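AP endonuclease, family 2 (Brucella melitensis biovar Abortus, PDB 3NGF) probably isomerises hydroxypyruvate at a manganese site in a TIM barrel of the AP endonuclease family 2 type, and may also act as an endonuclease. Local coordinates at residues L66-P71 and T109-S114; D93-A98 and R134-K139. All blocks are in the same frame, centred on the assembly; numbering follows the deposited sequence. Where two conformers were deposited one is given.

Contact 1 of 2, residues L66-P71 and T109-S114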
loop_
_atom_site.group_PDB
_atom_site.type_symbol
_atom_site.label_atom_id
_atom_site.label_comp_id
_atom_site.label_asym_id
_atom_site.label_seq_id
_atom_site.Cartn_x
_atom_site.Cartn_y
_atom_site.Cartn_z
ATOM N N LEU A 66 -4.019 0.140 -6.025
ATOM C CA LEU A 66 -2.678 0.471 -5.518
ATOM C C LEU A 66 -1.651 -0.468 -6.121
ATOM O O LEU A 66 -1.938 -1.643 -6.353
ATOM C CB LEU A 66 -2.645 0.335 -3.978
ATOM C CG LEU A 66 -1.261 0.556 -3.314
ATOM C CD1 LEU A 66 -1.024 2.021 -3.175
ATOM C CD2 LEU A 66 -1.158 -0.160 -1.958
ATOM N N PHE A 67 -0.452 0.046 -6.375
ATOM C CA PHE A 67 0.747 -0.782 -6.466
ATOM C C PHE A 67 1.984 0.064 -6.140
ATOM O O PHE A 67 1.876 1.273 -5.849
ATOM C CB PHE A 67 0.876 -1.539 -7.797
ATOM C CG PHE A 67 0.935 -0.649 -9.021
ATOM C CD1 PHE A 67 2.176 -0.217 -9.514
ATOM C CD2 PHE A 67 -0.232 -0.232 -9.649
ATOM C CE1 PHE A 67 2.253 0.609 -10.654
ATOM C CE2 PHE A 67 -0.185 0.560 -10.770
ATOM C CZ PHE A 67 1.052 0.987 -11.279
ATOM N N ASN A 68 3.128 -0.594 -6.059
ATOM C CA ASN A 68 4.362 0.089 -5.650
ATOM C C ASN A 68 5.197 0.497 -6.836
ATOM O O ASN A 68 5.228 -0.186 -7.865
ATOM C CB ASN A 68 5.228 -0.811 -4.775
ATOM C CG ASN A 68 4.571 -1.224 -3.499
ATOM O OD1 ASN A 68 3.441 -0.861 -3.214
ATOM N ND2 ASN A 68 5.302 -2.019 -2.693
ATOM N N MET A 69 5.942 1.585 -6.670
ATOM C CA MET A 69 6.991 1.927 -7.619
ATOM C C MET A 69 8.126 0.874 -7.565
ATOM O O MET A 69 8.244 0.137 -6.580
ATOM C CB MET A 69 7.525 3.328 -7.310
ATOM C CG MET A 69 6.454 4.414 -7.325
ATOM S SD MET A 69 7.186 6.034 -7.212
ATOM C CE MET A 69 5.768 7.097 -7.552
ATOM N N PRO A 70 8.967 0.800 -8.609
ATOM C CA PRO A 70 10.055 -0.194 -8.594
ATOM C C PRO A 70 10.900 -0.053 -7.311
ATOM O O PRO A 70 11.206 1.075 -6.887
ATOM C CB PRO A 70 10.859 0.149 -9.844
ATOM C CG PRO A 70 9.887 0.798 -10.760
ATOM C CD PRO A 70 8.897 1.523 -9.892
ATOM N N PRO A 71 11.264 -1.174 -6.685
ATOM C CA PRO A 71 11.947 -1.141 -5.384
ATOM C C PRO A 71 13.485 -1.168 -5.412
ATOM O O PRO A 71 14.118 -1.097 -4.353
ATOM C CB PRO A 71 11.453 -2.425 -4.757
ATOM C CG PRO A 71 11.398 -3.350 -5.889
ATOM C CD PRO A 71 10.927 -2.553 -7.065
ATOM N N THR A 109 -3.232 5.735 -7.302
ATOM C CA THR A 109 -2.461 5.724 -6.038
ATOM C C THR A 109 -1.247 4.799 -6.150
ATOM O O THR A 109 -1.390 3.653 -6.540
ATOM C CB THR A 109 -3.351 5.290 -4.846
ATOM O OG1 THR A 109 -4.597 5.986 -4.889
ATOM C CG2 THR A 109 -2.643 5.550 -3.510
ATOM N N LEU A 110 -0.063 5.316 -5.814
ATOM C CA LEU A 110 1.184 4.571 -5.919
ATOM C C LEU A 110 1.947 4.705 -4.616
ATOM O O LEU A 110 2.016 5.815 -4.063
ATOM C CB LEU A 110 2.057 5.104 -7.044
ATOM C CG LEU A 110 1.478 4.994 -8.446
ATOM C CD1 LEU A 110 2.340 5.808 -9.434
ATOM C CD2 LEU A 110 1.434 3.527 -8.834
ATOM N N HIS A 111 2.507 3.603 -4.136
ATOM C CA HIS A 111 3.373 3.598 -2.966
ATOM C C HIS A 111 4.849 3.679 -3.395
ATOM O O HIS A 111 5.343 2.809 -4.124
ATOM C CB HIS A 111 3.088 2.341 -2.135
ATOM C CG HIS A 111 4.064 2.067 -1.034
ATOM N ND1 HIS A 111 4.275 0.794 -0.544
ATOM C CD2 HIS A 111 4.874 2.882 -0.323
ATOM C CE1 HIS A 111 5.161 0.844 0.434
ATOM N NE2 HIS A 111 5.542 2.096 0.589
ATOM N N ALA A 112 5.536 4.730 -2.966
ATOM C CA ALA A 112 6.981 4.856 -3.182
ATOM C C ALA A 112 7.729 4.371 -1.945
ATOM O O ALA A 112 7.674 5.023 -0.899
ATOM C CB ALA A 112 7.333 6.303 -3.483
ATOM N N MET A 113 8.426 3.248 -2.072
ATOM C CA MET A 113 9.194 2.666 -0.972
ATOM C C MET A 113 10.470 3.478 -0.689
ATOM O O MET A 113 11.070 4.074 -1.596
ATOM C CB MET A 113 9.538 1.207 -1.284
ATOM C CG MET A 113 8.290 0.301 -1.466
ATOM S SD MET A 113 8.776 -1.429 -1.435
ATOM C CE MET A 113 9.112 -1.695 0.288
ATOM N N SER A 114 10.878 3.491 0.572
ATOM C CA SER A 114 11.945 4.384 1.033
ATOM C C SER A 114 13.331 3.752 1.154
ATOM O O SER A 114 14.343 4.448 1.024
ATOM C CB SER A 114 11.565 5.054 2.368
ATOM O OG SER A 114 10.635 6.111 2.172
HETATM O O HOH W 1 9.212 1.747 -4.377
HETATM O O HOH W 2 11.681 3.186 -4.254
#
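Two backbone hydrogen bonds join F67 and M69 to H111, which serves both neighbours from a single position. Its N donates to F67 O over 3.0 Å, nearly straight, and its O accepts M69 N over 2.9 Å. One residue gripped from both sides by the flanking residues of its partner is the usual signature of parallel pairing, here with N68 set beside H111. The side chains of that pair run alongside each other in the same direction, amide and imidazole planes 82° apart. H111 ND1 reaches N68 OD1 at the ring edge, but the bond is weak, 3.3 Å long and bent to 131°. On this N68 side, L66 CD1 meets T109 CG2.

Past the strand ends the chains separate and water fills in. One molecule accepts from M113 N and lies 2.9 Å from M69 O, to which it can donate; a second can donate to M113 O and, weakly, to P70 O. M113 turns back over the imidazole, its CG above one face of the H111 ring, while its SD comes within 3.7 Å of N68 ND2.

On the other face of the sheet L110 CD2 sits over the F67 ring, 3.6 Å from its centroid, a CH-pi contact. F67 holds its ring there with CG between the backbone N and carbonyl carbon (chi1 60°). The extended M69 chain carries SD to A112 CB, at 3.7 Å, and CE toward L110 CD1.

H111 also touches E150, a manganese ligand, and its side chain lies about 6 Å from the metal. Neighbouring parallel strands whose C-terminal ends bring side chains to the active site are the hallmark of the TIM barrel, here of the xylose isomerase-like kind.

Contact 2 of 2, residues D93-A98 and R134-K139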
loop_
_atom_site.group_PDB
_atom_site.type_symbol
_atom_site.label_atom_id
_atom_site.label_comp_id
_atom_site.label_asym_id
_atom_site.label_seq_id
_atom_site.Cartn_x
_atom_site.Cartn_y
_atom_site.Cartn_z
ATOM N N ASP A 93 13.845 7.962 -12.648
ATOM C CA ASP A 93 13.598 7.072 -13.772
ATOM C C ASP A 93 12.528 6.026 -13.432
ATOM O O ASP A 93 11.703 5.676 -14.267
ATOM C CB ASP A 93 14.887 6.395 -14.228
ATOM C CG ASP A 93 15.873 7.363 -14.822
ATOM O OD1 ASP A 93 15.481 8.494 -15.204
ATOM O OD2 ASP A 93 17.045 6.972 -14.919
ATOM N N ASN A 94 12.521 5.562 -12.190
ATOM C CA ASN A 94 11.517 4.577 -11.733
ATOM C C ASN A 94 10.115 5.174 -11.633
ATOM O O ASN A 94 9.096 4.470 -11.785
ATOM C CB ASN A 94 11.966 3.983 -10.398
ATOM C CG ASN A 94 13.082 2.942 -10.558
ATOM O OD1 ASN A 94 13.317 2.418 -11.649
ATOM N ND2 ASN A 94 13.734 2.593 -9.440
ATOM N N VAL A 95 10.024 6.479 -11.416
ATOM C CA VAL A 95 8.730 7.140 -11.447
ATOM C C VAL A 95 8.085 7.062 -12.826
ATOM O O VAL A 95 6.875 6.848 -12.920
ATOM C CB VAL A 95 8.807 8.608 -10.972
ATOM C CG1 VAL A 95 7.421 9.339 -11.165
ATOM C CG2 VAL A 95 9.229 8.642 -9.528
ATOM N N ASP A 96 8.889 7.243 -13.876
ATOM C CA ASP A 96 8.410 7.133 -15.259
ATOM C C ASP A 96 7.803 5.760 -15.526
ATOM O O ASP A 96 6.733 5.648 -16.132
ATOM C CB ASP A 96 9.548 7.386 -16.258
ATOM C CG ASP A 96 10.006 8.837 -16.277
ATOM O OD1 ASP A 96 9.163 9.730 -16.098
ATOM O OD2 ASP A 96 11.216 9.090 -16.478
ATOM N N ILE A 97 8.503 4.729 -15.065
ATOM C CA ILE A 97 8.107 3.352 -15.243
ATOM C C ILE A 97 6.802 3.095 -14.495
ATOM O O ILE A 97 5.853 2.560 -15.068
ATOM C CB ILE A 97 9.201 2.381 -14.728
ATOM C CG1 ILE A 97 10.472 2.476 -15.590
ATOM C CG2 ILE A 97 8.694 0.930 -14.749
ATOM C CD1 ILE A 97 11.619 1.594 -15.078
ATOM N N ALA A 98 6.748 3.518 -13.227
ATOM C CA ALA A 98 5.504 3.415 -12.434
ATOM C C ALA A 98 4.307 4.151 -13.078
ATOM O O ALA A 98 3.201 3.613 -13.112
ATOM C CB ALA A 98 5.747 3.929 -11.013
ATOM N N ARG A 134 8.759 15.043 -3.544
ATOM C CA ARG A 134 8.336 16.230 -4.299
ATOM C C ARG A 134 8.374 16.007 -5.810
ATOM O O ARG A 134 7.434 16.430 -6.526
ATOM C CB ARG A 134 9.187 17.444 -3.944
ATOM C CG ARG A 134 8.850 18.043 -2.617
ATOM C CD ARG A 134 9.780 19.198 -2.250
ATOM N NE ARG A 134 9.420 19.747 -0.943
ATOM C CZ ARG A 134 10.149 20.618 -0.251
ATOM N NH1 ARG A 134 11.331 21.056 -0.711
ATOM N NH2 ARG A 134 9.712 21.041 0.921
ATOM N N TYR A 135 9.444 15.367 -6.299
ATOM C CA TYR A 135 9.570 15.059 -7.732
ATOM C C TYR A 135 8.410 14.156 -8.150
ATOM O O TYR A 135 7.728 14.416 -9.134
ATOM C CB TYR A 135 10.891 14.373 -8.068
ATOM C CG TYR A 135 10.986 13.974 -9.528
ATOM C CD1 TYR A 135 11.454 14.883 -10.494
ATOM C CD2 TYR A 135 10.586 12.714 -9.951
ATOM C CE1 TYR A 135 11.524 14.526 -11.824
ATOM C CE2 TYR A 135 10.648 12.357 -11.266
ATOM C CZ TYR A 135 11.109 13.264 -12.212
ATOM O OH TYR A 135 11.155 12.878 -13.530
ATOM N N ALA A 136 8.157 13.104 -7.379
ATOM C CA ALA A 136 7.094 12.173 -7.734
ATOM C C ALA A 136 5.732 12.884 -7.750
ATOM O O ALA A 136 4.919 12.660 -8.637
ATOM C CB ALA A 136 7.075 10.988 -6.734
ATOM N N ALA A 137 5.495 13.718 -6.738
ATOM C CA ALA A 137 4.245 14.460 -6.613
ATOM C C ALA A 137 4.066 15.311 -7.840
ATOM O O ALA A 137 2.995 15.355 -8.408
ATOM C CB ALA A 137 4.242 15.331 -5.333
ATOM N N ASP A 138 5.137 15.976 -8.260
ATOM C CA ASP A 138 5.045 16.928 -9.381
ATOM C C ASP A 138 4.782 16.235 -10.711
ATOM O O ASP A 138 4.077 16.783 -11.587
ATOM C CB ASP A 138 6.315 17.769 -9.448
ATOM C CG ASP A 138 6.447 18.778 -8.290
ATOM O OD1 ASP A 138 5.472 19.062 -7.560
ATOM O OD2 ASP A 138 7.562 19.314 -8.140
ATOM N N LYS A 139 5.374 15.057 -10.876
ATOM C CA LYS A 139 5.220 14.265 -12.100
ATOM C C LYS A 139 3.851 13.615 -12.155
ATOM O O LYS A 139 3.277 13.470 -13.237
ATOM C CB LYS A 139 6.306 13.189 -12.179
ATOM C CG LYS A 139 7.647 13.713 -12.677
ATOM C CD LYS A 139 7.597 14.080 -14.183
ATOM C CE LYS A 139 7.283 12.825 -15.060
ATOM N NZ LYS A 139 7.152 13.060 -16.535
#
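V95 meets Y135, A136 and K139 with separate parts of its branched side chain, a compact case of one residue bridging two helices. CB approaches the edge of the Y135 ring, near its plane, at 4.2 Å from CE2. The two methyls then divide the remaining neighbours: CG2 packs on A136 CB, also at 4.2 Å, whereas CG1, placed anti to the backbone N (chi1 174°), turns to K139 CB.

The small A136 lies where the backbones come nearest, 6.5 Å between its CA and V95 CA. Around this point the axes of the segments 93-98 and 134-139 come within 10.4 Å and cross at -35°, both running in the same general direction, as successive outer helices do in a TIM barrel.

D96, the next residue, belongs to the solvent-facing side. It was modelled in two conformers, and in one of them its OD1 makes at most a long, doubtful salt bridge to K139 NZ, 3.9 Å. The lysine is folded at chi2 and chi3, and on the way its CG passes over one face of the Y135 ring, 3.4 Å above the plane. Farther round the second helix, D138 forms a salt bridge with R177, and R134 hydrogen-bonds to the backbone of R174 and V175.

In the fold
The two contacts show how a beta/alpha barrel is built in layers, with their centres about 10 Å apart. Their segments alternate along the chain: strand 63-68, helix 88-104, strand 109-111, helix 122-140. Contact 1 thus joins the third and fourth strands of the eight-stranded barrel, and contact 2 joins the helices that follow them. The layers touch directly, since M69 SD packs on V95 CG2 at 4.0 Å, M69 CG on A98 CB, and P70 CD on N94 O. The centre of contact 1 lies about 7 Å from the centre of the chain and beside the manganese site; that of contact 2, about 17 Å from it, belongs to the outer wall, away from the annotated sites.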